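Local coordinates for protein fanconi-associated nuclease 1 homolog (Pseudomonas aeruginosa, PDB 5Y7Q) that is a DNA-binding member of the Fanconi-associated nuclease 1 family, with a helix-turn-helix region, a SAP domain and a VRR-NUC domain, at residues 76-86 with 104-115. Residues are numbered along the deposited sequence; the frame is centred on the assembly and turned at random.
With nucleotides of chain B.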
loop_
_atom_site.group_PDB
_atom_site.type_symbol
_atom_site.label_atom_id
_atom_site.label_comp_id
_atom_site.label_asym_id
_atom_site.label_seq_id
_atom_site.Cartn_x
_atom_site.Cartn_y
_atom_site.Cartn_z
ATOM N N LEU A 76 -8.203 -5.060 -35.478
ATOM C CA LEU A 76 -9.550 -5.502 -35.155
ATOM C C LEU A 76 -10.589 -4.435 -35.486
ATOM O O LEU A 76 -10.324 -3.237 -35.360
ATOM C CB LEU A 76 -9.654 -5.852 -33.680
ATOM C CG LEU A 76 -9.038 -7.206 -33.384
ATOM C CD1 LEU A 76 -8.764 -7.296 -31.901
ATOM C CD2 LEU A 76 -9.977 -8.295 -33.898
ATOM N N PRO A 77 -11.782 -4.850 -35.902
ATOM C CA PRO A 77 -12.898 -3.907 -35.993
ATOM C C PRO A 77 -13.224 -3.349 -34.621
ATOM O O PRO A 77 -13.005 -4.004 -33.600
ATOM C CB PRO A 77 -14.045 -4.767 -36.535
ATOM C CG PRO A 77 -13.674 -6.168 -36.158
ATOM C CD PRO A 77 -12.184 -6.217 -36.271
ATOM N N GLU A 78 -13.775 -2.133 -34.609
ATOM C CA GLU A 78 -13.935 -1.395 -33.360
ATOM C C GLU A 78 -14.678 -2.216 -32.313
ATOM O O GLU A 78 -14.252 -2.288 -31.156
ATOM C CB GLU A 78 -14.663 -0.075 -33.613
ATOM C CG GLU A 78 -14.372 1.015 -32.570
ATOM C CD GLU A 78 -14.700 2.417 -33.080
ATOM O OE1 GLU A 78 -15.804 2.606 -33.643
ATOM O OE2 GLU A 78 -13.847 3.324 -32.933
ATOM N N ALA A 79 -15.775 -2.870 -32.706
ATOM C CA ALA A 79 -16.589 -3.580 -31.724
ATOM C C ALA A 79 -15.824 -4.732 -31.077
ATOM O O ALA A 79 -16.010 -5.020 -29.886
ATOM C CB ALA A 79 -17.875 -4.085 -32.365
ATOM N N SER A 80 -14.954 -5.401 -31.829
ATOM C CA SER A 80 -14.187 -6.475 -31.217
ATOM C C SER A 80 -13.116 -5.927 -30.286
ATOM O O SER A 80 -12.884 -6.487 -29.203
ATOM C CB SER A 80 -13.572 -7.358 -32.287
ATOM O OG SER A 80 -14.536 -7.621 -33.276
ATOM N N GLN A 81 -12.451 -4.838 -30.684
ATOM C CA GLN A 81 -11.591 -4.132 -29.733
ATOM C C GLN A 81 -12.342 -3.831 -28.432
ATOM O O GLN A 81 -11.881 -4.177 -27.334
ATOM C CB GLN A 81 -11.067 -2.837 -30.359
ATOM C CG GLN A 81 -10.004 -3.012 -31.421
ATOM C CD GLN A 81 -9.500 -1.681 -31.953
ATOM O OE1 GLN A 81 -10.274 -0.753 -32.124
ATOM N NE2 GLN A 81 -8.203 -1.589 -32.226
ATOM N N ALA A 82 -13.532 -3.224 -28.554
ATOM C CA ALA A 82 -14.310 -2.805 -27.388
ATOM C C ALA A 82 -14.669 -3.991 -26.516
ATOM O O ALA A 82 -14.532 -3.939 -25.288
ATOM C CB ALA A 82 -15.581 -2.087 -27.830
ATOM N N LEU A 83 -15.129 -5.077 -27.141
ATOM C CA LEU A 83 -15.477 -6.267 -26.381
ATOM C C LEU A 83 -14.279 -6.771 -25.612
ATOM O O LEU A 83 -14.388 -7.102 -24.420
ATOM C CB LEU A 83 -16.005 -7.352 -27.299
ATOM C CG LEU A 83 -16.391 -8.568 -26.474
ATOM C CD1 LEU A 83 -17.468 -8.145 -25.473
ATOM C CD2 LEU A 83 -16.872 -9.704 -27.394
ATOM N N LEU A 84 -13.117 -6.797 -26.266
ATOM C CA LEU A 84 -11.914 -7.240 -25.580
ATOM C C LEU A 84 -11.688 -6.428 -24.321
ATOM O O LEU A 84 -11.556 -6.977 -23.214
ATOM C CB LEU A 84 -10.699 -7.116 -26.487
ATOM C CG LEU A 84 -9.534 -7.895 -25.890
ATOM C CD1 LEU A 84 -10.027 -9.296 -25.554
ATOM C CD2 LEU A 84 -8.387 -7.965 -26.875
ATOM N N VAL A 85 -11.657 -5.108 -24.470
ATOM C CA VAL A 85 -11.297 -4.284 -23.329
ATOM C C VAL A 85 -12.297 -4.491 -22.203
ATOM O O VAL A 85 -11.916 -4.600 -21.018
ATOM C CB VAL A 85 -11.183 -2.822 -23.773
ATOM C CG1 VAL A 85 -10.983 -1.942 -22.601
ATOM C CG2 VAL A 85 -10.001 -2.696 -24.725
ATOM N N ARG A 86 -13.581 -4.643 -22.556
ATOM C CA ARG A 86 -14.572 -4.970 -21.538
ATOM C C ARG A 86 -14.205 -6.245 -20.781
ATOM O O ARG A 86 -14.261 -6.272 -19.552
ATOM C CB ARG A 86 -15.949 -5.099 -22.162
ATOM C CG ARG A 86 -16.476 -3.817 -22.678
ATOM C CD ARG A 86 -16.575 -2.779 -21.617
ATOM N NE ARG A 86 -17.533 -1.781 -22.056
ATOM C CZ ARG A 86 -18.044 -0.814 -21.296
ATOM N NH1 ARG A 86 -17.680 -0.710 -20.031
ATOM N NH2 ARG A 86 -18.941 0.031 -21.812
ATOM N N GLU A 104 -22.970 -0.026 -27.144
ATOM C CA GLU A 104 -22.014 0.440 -28.148
ATOM C C GLU A 104 -21.547 -0.698 -29.037
ATOM O O GLU A 104 -21.200 -0.476 -30.201
ATOM C CB GLU A 104 -20.778 1.068 -27.493
ATOM C CG GLU A 104 -20.943 1.585 -26.068
ATOM C CD GLU A 104 -20.812 0.511 -25.002
ATOM O OE1 GLU A 104 -21.857 0.174 -24.413
ATOM O OE2 GLU A 104 -19.683 0.032 -24.745
ATOM N N ILE A 105 -21.457 -1.902 -28.476
ATOM C CA ILE A 105 -20.943 -3.044 -29.217
ATOM C C ILE A 105 -22.042 -3.698 -30.063
ATOM O O ILE A 105 -21.793 -4.155 -31.187
ATOM C CB ILE A 105 -20.291 -4.018 -28.220
ATOM C CG1 ILE A 105 -19.448 -3.206 -27.224
ATOM C CG2 ILE A 105 -19.418 -4.994 -28.930
ATOM C CD1 ILE A 105 -18.347 -3.979 -26.498
ATOM N N GLY A 106 -23.278 -3.726 -29.558
ATOM C CA GLY A 106 -24.341 -4.466 -30.204
ATOM C C GLY A 106 -24.246 -5.958 -29.958
ATOM O O GLY A 106 -23.910 -6.393 -28.849
ATOM N N ASP A 107 -24.533 -6.742 -30.998
ATOM C CA ASP A 107 -24.497 -8.198 -30.932
ATOM C C ASP A 107 -23.153 -8.685 -30.408
ATOM O O ASP A 107 -22.102 -8.387 -30.984
ATOM C CB ASP A 107 -24.766 -8.753 -32.337
ATOM C CG ASP A 107 -24.788 -10.274 -32.396
ATOM O OD1 ASP A 107 -24.383 -10.950 -31.425
ATOM O OD2 ASP A 107 -25.213 -10.799 -33.453
ATOM N N THR A 108 -23.191 -9.472 -29.331
ATOM C CA THR A 108 -21.947 -9.925 -28.720
ATOM C C THR A 108 -21.288 -11.015 -29.541
ATOM O O THR A 108 -20.078 -10.978 -29.757
ATOM C CB THR A 108 -22.197 -10.432 -27.300
ATOM O OG1 THR A 108 -22.805 -9.390 -26.528
ATOM C CG2 THR A 108 -20.884 -10.851 -26.628
ATOM N N ARG A 109 -22.069 -11.987 -30.017
ATOM C CA ARG A 109 -21.497 -13.098 -30.772
ATOM C C ARG A 109 -20.731 -12.597 -31.996
ATOM O O ARG A 109 -19.567 -12.977 -32.226
ATOM C CB ARG A 109 -22.609 -14.069 -31.159
ATOM C CG ARG A 109 -22.127 -15.468 -31.509
ATOM C CD ARG A 109 -23.280 -16.458 -31.499
ATOM N NE ARG A 109 -23.875 -16.576 -30.174
ATOM C CZ ARG A 109 -25.057 -17.130 -29.941
ATOM N NH1 ARG A 109 -25.777 -17.611 -30.951
ATOM N NH2 ARG A 109 -25.522 -17.195 -28.702
ATOM N N ALA A 110 -21.352 -11.694 -32.761
ATOM C CA ALA A 110 -20.662 -11.081 -33.891
ATOM C C ALA A 110 -19.358 -10.428 -33.447
ATOM O O ALA A 110 -18.292 -10.715 -33.998
ATOM C CB ALA A 110 -21.575 -10.066 -34.579
ATOM N N ALA A 111 -19.407 -9.590 -32.413
ATOM C CA ALA A 111 -18.198 -8.869 -32.022
ATOM C C ALA A 111 -17.117 -9.800 -31.490
ATOM O O ALA A 111 -15.929 -9.448 -31.515
ATOM C CB ALA A 111 -18.526 -7.791 -30.982
ATOM N N VAL A 112 -17.495 -10.974 -30.982
ATOM C CA VAL A 112 -16.483 -11.857 -30.431
ATOM C C VAL A 112 -15.815 -12.731 -31.495
ATOM O O VAL A 112 -14.688 -13.205 -31.260
ATOM C CB VAL A 112 -17.077 -12.719 -29.303
ATOM C CG1 VAL A 112 -17.831 -13.920 -29.869
ATOM C CG2 VAL A 112 -15.978 -13.171 -28.346
ATOM N N GLN A 113 -16.453 -12.961 -32.656
ATOM C CA GLN A 113 -15.866 -13.883 -33.644
ATOM C C GLN A 113 -14.412 -13.575 -34.029
ATOM O O GLN A 113 -13.586 -14.509 -34.012
ATOM C CB GLN A 113 -16.742 -13.945 -34.904
ATOM C CG GLN A 113 -18.166 -14.437 -34.657
ATOM C CD GLN A 113 -18.252 -15.867 -34.111
ATOM O OE1 GLN A 113 -17.697 -16.823 -34.687
ATOM N NE2 GLN A 113 -18.992 -16.028 -33.019
ATOM N N PRO A 114 -14.017 -12.327 -34.355
ATOM C CA PRO A 114 -12.605 -12.097 -34.718
ATOM C C PRO A 114 -11.636 -12.404 -33.585
ATOM O O PRO A 114 -10.503 -12.823 -33.861
ATOM C CB PRO A 114 -12.568 -10.613 -35.112
ATOM C CG PRO A 114 -13.966 -10.211 -35.302
ATOM C CD PRO A 114 -14.767 -11.057 -34.369
ATOM N N LEU A 115 -12.061 -12.220 -32.320
ATOM C CA LEU A 115 -11.250 -12.609 -31.162
ATOM C C LEU A 115 -11.089 -14.120 -31.072
ATOM O O LEU A 115 -10.013 -14.616 -30.719
ATOM C CB LEU A 115 -11.867 -12.065 -29.863
ATOM C CG LEU A 115 -12.113 -10.555 -29.892
ATOM C CD1 LEU A 115 -12.852 -10.061 -28.676
ATOM C CD2 LEU A 115 -10.794 -9.823 -30.057
ATOM P P DG B 10 -20.224 2.610 -18.882
ATOM O OP1 DG B 10 -21.358 2.749 -19.821
ATOM O OP2 DG B 10 -18.990 1.884 -19.224
ATOM O "O5'" DG B 10 -19.890 4.100 -18.445
ATOM C "C5'" DG B 10 -20.940 4.920 -17.959
ATOM C "C4'" DG B 10 -20.383 6.037 -17.136
ATOM O "O4'" DG B 10 -19.853 5.488 -15.914
ATOM C "C3'" DG B 10 -19.239 6.785 -17.813
ATOM O "O3'" DG B 10 -19.571 8.144 -17.968
ATOM C "C2'" DG B 10 -18.042 6.612 -16.880
ATOM C "C1'" DG B 10 -18.670 6.157 -15.576
ATOM N N9 DG B 10 -17.811 5.239 -14.863
ATOM C C8 DG B 10 -17.093 4.194 -15.396
ATOM N N7 DG B 10 -16.394 3.540 -14.514
ATOM C C5 DG B 10 -16.657 4.205 -13.320
ATOM C C6 DG B 10 -16.179 3.959 -12.009
ATOM O O6 DG B 10 -15.392 3.069 -11.629
ATOM N N1 DG B 10 -16.698 4.885 -11.092
ATOM C C2 DG B 10 -17.566 5.918 -11.413
ATOM N N2 DG B 10 -17.967 6.706 -10.409
ATOM N N3 DG B 10 -18.020 6.150 -12.629
ATOM C C4 DG B 10 -17.524 5.262 -13.530
#
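Leu83 fits as a knob into a hole formed by Thr108, Ala111, Val112 and Leu115, a worked example of interlocking where two helix segments cross at -88°. With CG turned anti to the backbone N (chi1 -179°), Leu83 sends CD2 to within 3.6 Å of Val112 CB. Beside it two small residues meet, Ala79 CB and Ala111 CB at 4.0 Å, consistent with the axes coming to 8.0 Å. Pro114 N has no hydrogen to give and Leu115 N makes no bond to the turn before, so the helix kinks there; the Ser80 hydroxyl supplies Ala111 O with a donor, OG lying 2.9 Å from that O and 20° off the carbonyl plane. At the kink, Leu76 lays CD2 on Pro114 CB and CD1 on Leu115 CD2, its side chain at about a right angle to that of Leu115. From the loop before the helix, Ile105 sends CD1 to Ala82 CB (3.6 Å) and CG2 to Ala79 CB.

Arg86 NH2 reaches Glu104 OE2 (3.0 Å) in a nearly straight salt bridge, edge-on from the guanidinium but from above the carboxylate. The hydroxyl of Tyr43 is hydrogen-bonded to OE2, and its ring makes a cation-pi contact with Arg86. NH1 (3.0 Å) and NH2 both donate to OP2 of DG10 of chain B; Glu104 probably helps to orient the guanidinium toward the phosphate. Such near-perpendicular helix packing beside a DNA phosphate fits the helix-turn-helix domain of the FAN1 family.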